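Local coordinates for dihydrodipicolinate reductase N-terminus domain-containing protein (Mycobacterium smegmatis, PDB 6IAQ), which probably catalyses the NADP-dependent reductive amination of ketones to amines, as a member of a family of native amine dehydrogenases, at residues A[83-88]-A[107-112]. Residues are numbered along the deposited sequence; the frame is centred on the assembly and turned at random.
Sequences NSYLTD and SEEMLY. With NAP (NADP nicotinamide-adenine-dinucleotide phosphate), chain F; EDO (1,2-ethanediol), chain E.
Two carboxylates of 107-112 close on 83-88. That of Glu109 is met by Leu86 N from above its plane, 47° out of it, with OE1 2.9 Å from N, while OE1 also lies at the edge of the Tyr85 ring. One face of that ring has Ser84 CB over its centre. The Glu108 carboxylate takes Ser84 OG on the syn side of OE1, 2.6 Å away but tilted well out of the carboxylate plane; its other oxygen, OE2, accepts from the cofactor ribose hydroxyl O2D at 2.8 Å and from a bound ethanediol. The bend of Glu108 at chi2 (91°) folds this group back toward Ser84 and the ribose.

One bond ties backbone to backbone, Glu109 N to Ser84 O at 3.1 Å; the Ser107 hydroxyl OG adds a second, donating to Asn83 O at 2.7 Å from above the carbonyl plane. Glu109 runs out extended, with CG anti to the backbone N (chi1 -168°), which carries OE1 to the first turn of helix 86-98, where Tyr85 is the N-cap. A water bridges OE1 to Thr87 N, and OE2 is held by Thr116 and Ser117. Farther along the contact, Leu86 CD1 packs on Met110 SD at 3.6 Å, beside Leu93.

This joins the loops following neighbouring parallel strands 77-80 and 102-105 of the Rossmann-type domain, at the nicotinamide end of the cofactor. Ser84 OG accepts from ribose O3D and donates to Glu108, so serine and glutamate grip the diol together. The Glu109 carboxylate sits at the N-terminus of helix 86-98, whose first-turn N-H groups and dipole would probably favour its ionised form.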
loop_
_atom_site.group_PDB
_atom_site.type_symbol
_atom_site.label_atom_id
_atom_site.label_comp_id
_atom_site.label_asym_id
_atom_site.label_seq_id
_atom_site.Cartn_x
_atom_site.Cartn_y
_atom_site.Cartn_z
ATOM N N ASN A 83 4.870 -26.197 5.239
ATOM C CA ASN A 83 4.074 -26.644 4.065
ATOM C C ASN A 83 3.071 -25.551 3.651
ATOM O O ASN A 83 3.065 -24.464 4.291
ATOM C CB ASN A 83 3.404 -27.988 4.337
ATOM C CG ASN A 83 2.615 -27.979 5.629
ATOM O OD1 ASN A 83 2.088 -26.930 6.015
ATOM N ND2 ASN A 83 2.564 -29.130 6.305
ATOM N N SER A 84 2.239 -25.830 2.634
ATOM C CA SER A 84 1.477 -24.810 1.868
ATOM C C SER A 84 -0.031 -24.964 2.079
ATOM O O SER A 84 -0.712 -23.945 2.245
ATOM C CB SER A 84 1.818 -24.914 0.396
ATOM O OG SER A 84 3.182 -24.578 0.168
ATOM N N TYR A 85 -0.549 -26.189 1.999
ATOM C CA TYR A 85 -2.001 -26.478 1.864
ATOM C C TYR A 85 -2.545 -26.918 3.231
ATOM O O TYR A 85 -1.862 -27.655 3.936
ATOM C CB TYR A 85 -2.209 -27.481 0.728
ATOM C CG TYR A 85 -1.495 -27.105 -0.543
ATOM C CD1 TYR A 85 -1.814 -25.933 -1.216
ATOM C CD2 TYR A 85 -0.440 -27.851 -1.027
ATOM C CE1 TYR A 85 -1.151 -25.553 -2.373
ATOM C CE2 TYR A 85 0.249 -27.482 -2.177
ATOM C CZ TYR A 85 -0.115 -26.329 -2.855
ATOM O OH TYR A 85 0.565 -25.960 -3.973
ATOM N N LEU A 86 -3.728 -26.423 3.602
ATOM C CA LEU A 86 -4.368 -26.657 4.930
ATOM C C LEU A 86 -4.507 -28.171 5.199
ATOM O O LEU A 86 -4.427 -28.600 6.386
ATOM C CB LEU A 86 -5.722 -25.950 4.986
ATOM C CG LEU A 86 -6.137 -25.405 6.353
ATOM C CD1 LEU A 86 -4.981 -24.781 7.114
ATOM C CD2 LEU A 86 -7.284 -24.425 6.238
ATOM N N THR A 87 -4.708 -28.942 4.139
ATOM C CA THR A 87 -4.790 -30.422 4.148
ATOM C C THR A 87 -3.535 -30.978 4.845
ATOM O O THR A 87 -3.670 -31.919 5.604
ATOM C CB THR A 87 -5.039 -30.891 2.706
ATOM O OG1 THR A 87 -5.894 -32.016 2.795
ATOM C CG2 THR A 87 -3.790 -31.216 1.917
ATOM N N ASP A 88 -2.369 -30.366 4.639
ATOM C CA ASP A 88 -1.107 -30.700 5.328
ATOM C C ASP A 88 -0.970 -29.848 6.595
ATOM O O ASP A 88 -0.690 -30.417 7.672
ATOM C CB ASP A 88 0.084 -30.534 4.375
ATOM C CG ASP A 88 -0.084 -31.320 3.094
ATOM O OD1 ASP A 88 -0.531 -32.476 3.189
ATOM O OD2 ASP A 88 0.186 -30.753 1.999
ATOM N N SER A 107 2.213 -20.818 5.092
ATOM C CA SER A 107 1.274 -21.647 4.299
ATOM C C SER A 107 0.471 -20.750 3.336
ATOM O O SER A 107 -0.300 -19.930 3.817
ATOM C CB SER A 107 0.376 -22.491 5.172
ATOM O OG SER A 107 1.143 -23.483 5.851
ATOM N N GLU A 108 0.621 -20.943 2.020
ATOM C CA GLU A 108 0.035 -20.043 0.992
ATOM C C GLU A 108 -1.492 -20.103 1.100
ATOM O O GLU A 108 -2.148 -19.073 0.931
ATOM C CB GLU A 108 0.539 -20.388 -0.421
ATOM C CG GLU A 108 2.005 -20.029 -0.634
ATOM C CD GLU A 108 3.017 -21.106 -0.314
ATOM O OE1 GLU A 108 2.661 -22.040 0.459
ATOM O OE2 GLU A 108 4.171 -20.995 -0.805
ATOM N N GLU A 109 -2.060 -21.281 1.358
ATOM C CA GLU A 109 -3.534 -21.419 1.453
ATOM C C GLU A 109 -4.041 -20.673 2.697
ATOM O O GLU A 109 -5.162 -20.126 2.648
ATOM C CB GLU A 109 -3.965 -22.887 1.401
ATOM C CG GLU A 109 -5.448 -23.006 1.193
ATOM C CD GLU A 109 -6.024 -24.408 1.253
ATOM O OE1 GLU A 109 -5.236 -25.378 1.352
ATOM O OE2 GLU A 109 -7.262 -24.514 1.204
ATOM N N MET A 110 -3.232 -20.570 3.757
ATOM C CA MET A 110 -3.663 -19.896 5.007
ATOM C C MET A 110 -3.760 -18.375 4.776
ATOM O O MET A 110 -4.272 -17.689 5.656
ATOM C CB MET A 110 -2.704 -20.189 6.163
ATOM C CG MET A 110 -3.063 -21.447 6.949
ATOM S SD MET A 110 -4.665 -21.268 7.818
ATOM C CE MET A 110 -4.235 -20.076 9.076
ATOM N N LEU A 111 -3.288 -17.845 3.639
ATOM C CA LEU A 111 -3.425 -16.387 3.346
ATOM C C LEU A 111 -4.899 -16.004 3.492
ATOM O O LEU A 111 -5.196 -14.931 4.123
ATOM C CB LEU A 111 -2.916 -16.089 1.931
ATOM C CG LEU A 111 -2.984 -14.616 1.522
ATOM C CD1 LEU A 111 -1.936 -13.804 2.251
ATOM C CD2 LEU A 111 -2.844 -14.502 0.005
ATOM N N TYR A 112 -5.776 -16.836 2.938
ATOM C CA TYR A 112 -7.239 -16.650 3.000
ATOM C C TYR A 112 -7.898 -17.997 2.730
ATOM O O TYR A 112 -8.207 -18.318 1.583
ATOM C CB TYR A 112 -7.700 -15.565 2.024
ATOM C CG TYR A 112 -9.052 -15.003 2.394
ATOM C CD1 TYR A 112 -9.176 -13.945 3.292
ATOM C CD2 TYR A 112 -10.209 -15.590 1.903
ATOM C CE1 TYR A 112 -10.427 -13.468 3.669
ATOM C CE2 TYR A 112 -11.464 -15.125 2.265
ATOM C CZ TYR A 112 -11.566 -14.070 3.154
ATOM O OH TYR A 112 -12.792 -13.610 3.512
HETATM P PA NAP F . 12.002 -26.243 2.845
HETATM O O1A NAP F . 13.348 -25.690 2.788
HETATM O O2A NAP F . 11.600 -27.602 2.198
HETATM O O5B NAP F . 11.601 -26.284 4.428
HETATM C C5B NAP F . 10.485 -27.034 4.929
HETATM C C4B NAP F . 10.806 -27.457 6.356
HETATM O O4B NAP F . 9.710 -28.147 6.951
HETATM C C3B NAP F . 12.034 -28.396 6.498
HETATM O O3B NAP F . 12.852 -27.768 7.515
HETATM C C2B NAP F . 11.507 -29.725 7.033
HETATM O O2B NAP F . 12.357 -30.335 8.030
HETATM C C1B NAP F . 10.304 -29.212 7.763
HETATM N N9A NAP F . 9.219 -30.154 8.029
HETATM C C8A NAP F . 8.482 -30.880 7.164
HETATM N N7A NAP F . 7.540 -31.531 7.855
HETATM C C5A NAP F . 7.638 -31.142 9.149
HETATM C C6A NAP F . 6.943 -31.407 10.434
HETATM N N6A NAP F . 5.912 -32.240 10.493
HETATM N N1A NAP F . 7.382 -30.801 11.535
HETATM C C2A NAP F . 8.416 -29.934 11.547
HETATM N N3A NAP F . 9.110 -29.625 10.428
HETATM C C4A NAP F . 8.754 -30.237 9.262
HETATM O O3 NAP F . 10.891 -25.197 2.232
HETATM P PN NAP F . 10.913 -23.551 2.430
HETATM O O1N NAP F . 11.465 -22.832 1.238
HETATM O O2N NAP F . 11.460 -23.188 3.766
HETATM O O5D NAP F . 9.317 -23.478 2.394
HETATM C C5D NAP F . 8.430 -23.953 3.414
HETATM C C4D NAP F . 6.974 -23.710 3.131
HETATM O O4D NAP F . 6.759 -22.260 3.125
HETATM C C3D NAP F . 6.562 -24.297 1.811
HETATM O O3D NAP F . 5.295 -24.927 1.864
HETATM C C2D NAP F . 6.506 -23.066 0.896
HETATM O O2D NAP F . 5.613 -23.315 -0.198
HETATM C C1D NAP F . 6.082 -21.960 1.906
HETATM N N1N NAP F . 6.478 -20.617 1.449
HETATM C C2N NAP F . 5.553 -19.676 1.435
HETATM C C3N NAP F . 5.871 -18.415 0.953
HETATM C C7N NAP F . 4.856 -17.292 0.966
HETATM O O7N NAP F . 5.184 -16.265 0.373
HETATM N N7N NAP F . 3.689 -17.405 1.623
HETATM C C4N NAP F . 7.169 -18.165 0.508
HETATM C C5N NAP F . 8.130 -19.171 0.537
HETATM C C6N NAP F . 7.736 -20.392 1.026
HETATM P P2B NAP F . 13.840 -30.831 7.704
HETATM O O1X NAP F . 14.695 -29.626 7.440
HETATM O O2X NAP F . 14.346 -31.401 9.027
HETATM O O3X NAP F . 13.525 -31.800 6.560
HETATM C C1 EDO E . 5.806 -18.481 -3.136
HETATM O O1 EDO E . 4.686 -18.781 -2.353
HETATM C C2 EDO E . 5.852 -17.022 -3.429
HETATM O O2 EDO E . 6.524 -16.293 -2.405
HETATM O O HOH W 1 -5.676 -27.913 1.308
#